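Local atomic coordinates of sulfite dehydrogenase (PDB entry 2XTS), a protein that probably oxidises protein-bound sulfane sulfur with a molybdenum cofactor and passes the electrons to heme c, as part of the Sox sulfur-oxidation system. Residues Gln85-Met90 with Tyr209-Val214. Numbering follows the deposited sequence.
Sequences QDYRLM and YPARLV. With MTE (phosphonic acidmono-(2-amino-5,6-dimercapto-4-oxo-3,7,8a,9,10,10a-hexahydro-4H-8-oxa-1,3,9,10-tetraaza-anthracen-7-ylmethyl)ester), chain E.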
ATOM      1  N   GLN A  85      15.234 -14.734  12.599  1.00  9.53           N
ATOM      2  CA  GLN A  85      16.088 -15.481  13.528  1.00 10.55           C
ATOM      3  C   GLN A  85      17.513 -15.624  13.011  1.00 10.89           C
ATOM      4  O   GLN A  85      18.482 -15.516  13.769  1.00 12.31           O
ATOM      5  CB  GLN A  85      15.531 -16.876  13.767  1.00 11.22           C
ATOM      6  CG  GLN A  85      14.358 -16.959  14.723  1.00 12.36           C
ATOM      7  CD  GLN A  85      13.004 -16.704  14.117  1.00 12.71           C
ATOM      8  OE1 GLN A  85      12.878 -16.293  12.951  1.00 14.47           O
ATOM      9  NE2 GLN A  85      11.970 -16.979  14.902  1.00 16.13           N
ATOM     10  N   ASP A  86      17.658 -15.872  11.709  1.00 10.45           N
ATOM     11  CA  ASP A  86      18.977 -16.047  11.099  1.00 10.42           C
ATOM     12  C   ASP A  86      19.685 -14.738  10.732  1.00  9.80           C
ATOM     13  O   ASP A  86      20.900 -14.714  10.534  1.00 10.07           O
ATOM     14  CB  ASP A  86      18.817 -16.893   9.837  1.00 10.85           C
ATOM     15  CG  ASP A  86      18.509 -18.352  10.122  1.00 11.78           C
ATOM     16  OD1 ASP A  86      18.653 -18.792  11.292  1.00 15.81           O
ATOM     17  OD2 ASP A  86      18.120 -19.046   9.158  1.00 13.28           O
ATOM     18  N   TYR A  87      18.920 -13.667  10.619  1.00  9.77           N
ATOM     19  CA  TYR A  87      19.439 -12.379  10.204  1.00  9.22           C
ATOM     20  C   TYR A  87      20.516 -11.853  11.162  1.00  9.46           C
ATOM     21  O   TYR A  87      20.371 -11.917  12.374  1.00 10.15           O
ATOM     22  CB  TYR A  87      18.299 -11.355  10.132  1.00  9.23           C
ATOM     23  CG  TYR A  87      18.737  -9.990   9.696  1.00  8.40           C
ATOM     24  CD1 TYR A  87      18.888  -9.704   8.349  1.00  9.20           C
ATOM     25  CD2 TYR A  87      19.038  -8.995  10.602  1.00  9.65           C
ATOM     26  CE1 TYR A  87      19.323  -8.486   7.915  1.00  9.09           C
ATOM     27  CE2 TYR A  87      19.472  -7.767  10.163  1.00  9.08           C
ATOM     28  CZ  TYR A  87      19.616  -7.517   8.825  1.00  8.18           C
ATOM     29  OH  TYR A  87      20.069  -6.275   8.453  1.00  9.74           O
ATOM     30  N   ARG A  88      21.593 -11.324  10.599  1.00  8.81           N
ATOM     31  CA  ARG A  88      22.596 -10.607  11.380  1.00  9.26           C
ATOM     32  C   ARG A  88      23.038  -9.386  10.593  1.00  9.07           C
ATOM     33  O   ARG A  88      23.211  -9.463   9.379  1.00  9.82           O
ATOM     34  CB  ARG A  88      23.820 -11.486  11.636  1.00  9.29           C
ATOM     35  CG  ARG A  88      23.589 -12.752  12.449  1.00 11.44           C
ATOM     36  CD  ARG A  88      23.240 -12.474  13.904  1.00 11.52           C
ATOM     37  NE  ARG A  88      23.195 -13.722  14.649  1.00 13.41           N
ATOM     38  CZ  ARG A  88      22.146 -14.536  14.705  1.00 12.73           C
ATOM     39  NH1 ARG A  88      21.003 -14.231  14.090  1.00 13.14           N
ATOM     40  NH2 ARG A  88      22.228 -15.658  15.413  1.00 15.72           N
ATOM     41  N   LEU A  89      23.239  -8.266  11.285  1.00  9.14           N
ATOM     42  CA  LEU A  89      23.808  -7.054  10.689  1.00  9.07           C
ATOM     43  C   LEU A  89      25.108  -6.716  11.401  1.00  9.04           C
ATOM     44  O   LEU A  89      25.132  -6.556  12.612  1.00 10.22           O
ATOM     45  CB  LEU A  89      22.840  -5.866  10.793  1.00  9.68           C
ATOM     46  CG  LEU A  89      23.348  -4.511  10.272  1.00  9.76           C
ATOM     47  CD1 LEU A  89      23.517  -4.617   8.754  1.00 11.15           C
ATOM     48  CD2 LEU A  89      22.422  -3.358  10.618  1.00 13.08           C
ATOM     49  N   MET A  90      26.162  -6.562  10.623  1.00  8.09           N
ATOM     50  CA  MET A  90      27.494  -6.264  11.126  1.00  8.79           C
ATOM     51  C   MET A  90      27.867  -4.861  10.728  1.00  9.13           C
ATOM     52  O   MET A  90      27.590  -4.428   9.614  1.00  9.55           O
ATOM     53  CB  MET A  90      28.498  -7.261  10.545  1.00  8.74           C
ATOM     54  CG  MET A  90      29.955  -6.970  10.886  1.00 10.29           C
ATOM     55  SD  MET A  90      31.138  -8.157  10.166  1.00 11.26           S
ATOM     56  CE  MET A  90      30.682  -9.601  11.114  1.00 13.58           C
ATOM     57  N   TYR A 209      13.408  -8.780   2.588  1.00  6.49           N
ATOM     58  CA  TYR A 209      13.042  -9.202   3.951  1.00  6.25           C
ATOM     59  C   TYR A 209      14.201  -9.861   4.652  1.00  6.25           C
ATOM     60  O   TYR A 209      14.803 -10.752   4.105  1.00  7.03           O
ATOM     61  CB  TYR A 209      11.916 -10.216   3.900  1.00  7.02           C
ATOM     62  CG  TYR A 209      11.435 -10.743   5.243  1.00  6.41           C
ATOM     63  CD1 TYR A 209      11.998 -11.869   5.817  1.00  6.93           C
ATOM     64  CD2 TYR A 209      10.376 -10.136   5.902  1.00  7.00           C
ATOM     65  CE1 TYR A 209      11.517 -12.367   7.018  1.00  7.62           C
ATOM     66  CE2 TYR A 209       9.876 -10.634   7.084  1.00  6.73           C
ATOM     67  CZ  TYR A 209      10.453 -11.746   7.634  1.00  6.19           C
ATOM     68  OH  TYR A 209       9.951 -12.276   8.781  1.00  7.56           O
ATOM     69  N   PRO A 210      14.489  -9.462   5.892  1.00  6.48           N
ATOM     70  CA  PRO A 210      13.748  -8.550   6.748  1.00  6.60           C
ATOM     71  C   PRO A 210      14.266  -7.108   6.810  1.00  6.70           C
ATOM     72  O   PRO A 210      13.719  -6.314   7.556  1.00  7.46           O
ATOM     73  CB  PRO A 210      13.856  -9.222   8.119  1.00  7.80           C
ATOM     74  CG  PRO A 210      15.244  -9.771   8.085  1.00  7.51           C
ATOM     75  CD  PRO A 210      15.476 -10.237   6.668  1.00  6.86           C
ATOM     76  N   ALA A 211      15.294  -6.758   6.041  1.00  6.32           N
ATOM     77  CA  ALA A 211      15.857  -5.430   6.103  1.00  7.12           C
ATOM     78  C   ALA A 211      16.568  -5.056   4.811  1.00  5.72           C
ATOM     79  O   ALA A 211      17.358  -5.838   4.273  1.00  7.60           O
ATOM     80  CB  ALA A 211      16.841  -5.333   7.306  1.00  8.54           C
ATOM     81  N   ARG A 212      16.314  -3.840   4.326  1.00  6.20           N
ATOM     82  CA  ARG A 212      16.975  -3.292   3.142  1.00  5.90           C
ATOM     83  C   ARG A 212      17.410  -1.862   3.403  1.00  6.39           C
ATOM     84  O   ARG A 212      16.857  -1.197   4.278  1.00  7.72           O
ATOM     85  CB  ARG A 212      16.070  -3.323   1.902  1.00  5.67           C
ATOM     86  CG  ARG A 212      15.026  -2.200   1.865  1.00  6.83           C
ATOM     87  CD  ARG A 212      14.203  -2.216   0.600  1.00  7.67           C
ATOM     88  NE  ARG A 212      15.054  -2.107  -0.585  1.00  7.08           N
ATOM     89  CZ  ARG A 212      14.669  -2.457  -1.806  1.00  6.63           C
ATOM     90  NH1 ARG A 212      13.400  -2.742  -2.061  1.00  7.40           N
ATOM     91  NH2 ARG A 212      15.547  -2.442  -2.803  1.00  6.78           N
ATOM     92  N   LEU A 213      18.338  -1.363   2.591  1.00  6.67           N
ATOM     93  CA  LEU A 213      18.559   0.062   2.536  1.00  6.97           C
ATOM     94  C   LEU A 213      17.555   0.768   1.648  1.00  6.56           C
ATOM     95  O   LEU A 213      17.202   0.272   0.583  1.00  7.93           O
ATOM     96  CB  LEU A 213      19.966   0.377   2.026  1.00  7.54           C
ATOM     97  CG  LEU A 213      21.121  -0.166   2.868  1.00  8.41           C
ATOM     98  CD1 LEU A 213      22.474   0.317   2.336  1.00 11.59           C
ATOM     99  CD2 LEU A 213      20.959   0.202   4.343  1.00  9.60           C
ATOM    100  N   VAL A 214      17.155   1.943   2.110  1.00  6.80           N
ATOM    101  CA  VAL A 214      16.335   2.905   1.382  1.00  6.86           C
ATOM    102  C   VAL A 214      17.216   4.140   1.225  1.00  7.07           C
ATOM    103  O   VAL A 214      17.731   4.678   2.226  1.00  7.31           O
ATOM    104  CB  VAL A 214      15.003   3.204   2.114  1.00  7.45           C
ATOM    105  CG1 VAL A 214      14.309   4.407   1.511  1.00  8.40           C
ATOM    106  CG2 VAL A 214      14.133   1.980   2.034  1.00  8.94           C
TER
HETATM  107  N1  MTE E 500      20.393  -6.001  -3.133  1.00  1.84           N
HETATM  108  C2  MTE E 500      20.960  -7.203  -3.150  1.00  1.98           C
HETATM  109  N2  MTE E 500      21.433  -7.712  -1.992  1.00  2.25           N
HETATM  110  N3  MTE E 500      21.054  -7.935  -4.276  1.00  1.71           N
HETATM  111  C4  MTE E 500      20.592  -7.490  -5.480  1.00  1.99           C
HETATM  112  O4  MTE E 500      20.707  -8.235  -6.476  1.00  2.29           O
HETATM  113  N5  MTE E 500      19.555  -5.563  -6.707  1.00  2.13           N
HETATM  114  C6  MTE E 500      19.561  -4.120  -6.628  1.00  2.15           C
HETATM  115  C7  MTE E 500      18.893  -3.546  -5.389  1.00  0.97           C
HETATM  116  N8  MTE E 500      19.397  -4.197  -4.207  1.00  0.67           N
HETATM  117  C9  MTE E 500      19.989  -6.175  -5.545  1.00  1.89           C
HETATM  118  C10 MTE E 500      19.922  -5.430  -4.282  1.00  2.16           C
HETATM  119  C1' MTE E 500      18.966  -3.454  -7.856  1.00  1.65           C
HETATM  120  S1' MTE E 500      19.903  -3.421  -9.334  1.00  2.47           S
HETATM  121  C2' MTE E 500      17.772  -2.817  -7.814  1.00  1.29           C
HETATM  122  S2' MTE E 500      17.174  -1.904  -9.143  1.00  2.44           S
HETATM  123  C3' MTE E 500      16.950  -2.872  -6.545  1.00  1.67           C
HETATM  124  O3' MTE E 500      17.492  -3.722  -5.520  1.00  1.77           O
HETATM  125  C4' MTE E 500      15.566  -3.416  -6.846  1.00  2.01           C
HETATM  126  O4' MTE E 500      14.766  -3.385  -5.656  1.00  2.04           O
HETATM  127  P   MTE E 500      13.448  -4.299  -5.675  1.00  2.05           P
HETATM  128  O1P MTE E 500      12.669  -3.660  -6.864  1.00  2.28           O
HETATM  129  O2P MTE E 500      13.796  -5.715  -5.995  1.00  2.22           O
HETATM  130  O3P MTE E 500      12.779  -4.040  -4.370  1.00  2.34           O
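Tyr87 crosses Pro210 obliquely and reaches on to Ala211, so that one long aromatic side chain joins the loop leading into strand 89-93 to the turn leading into strand 212-214. Its CG stands anti to the backbone N (chi1 -179°), which extends the ring toward the turn. Followed outward, CB and CG lie near Pro210 CG, and the ring atom CD1 makes the closest approach to Pro210, 3.7 Å from its CG. Farther along, CZ is 3.8 Å from Ala211 CB, and the OH oxygen reaches the same methyl at 3.6 Å. Both residues approach the ring obliquely. The hydroxyl hydrogen-bonds to the carbonyl oxygen of Val227, whose backbone also pairs with that of Ala211; a tyrosine therefore suits this buried place, its ring packing against apolar carbon while its tip has a polar mate. Replacing Tyr87 by an alanine would probably open a gap beside Pro210 and leave the Val227 carbonyl without this bond. The cis peptide before Pro210 shapes the turn, and the small methyl of Ala211 lets the ring lie close. Beyond them Arg212 starts away from Tyr87, and its guanidinium meets the phosphate end of the cofactor. Its NH1 donates to phosphate oxygen O3P at 2.7 Å, and NH2 makes a nearly straight bond (175°) to the ester oxygen O4' at 3.1 Å, in the guanidinium plane; NH2 also bonds to the Trp223 carbonyl. Arginine fits here because its fork can span two cofactor oxygens. The packing thus joins two loops of the molybdopterin-binding domain, each leading into a strand, with Arg212, the residue after Ala211, helping to form the phosphate end of the cofactor pocket.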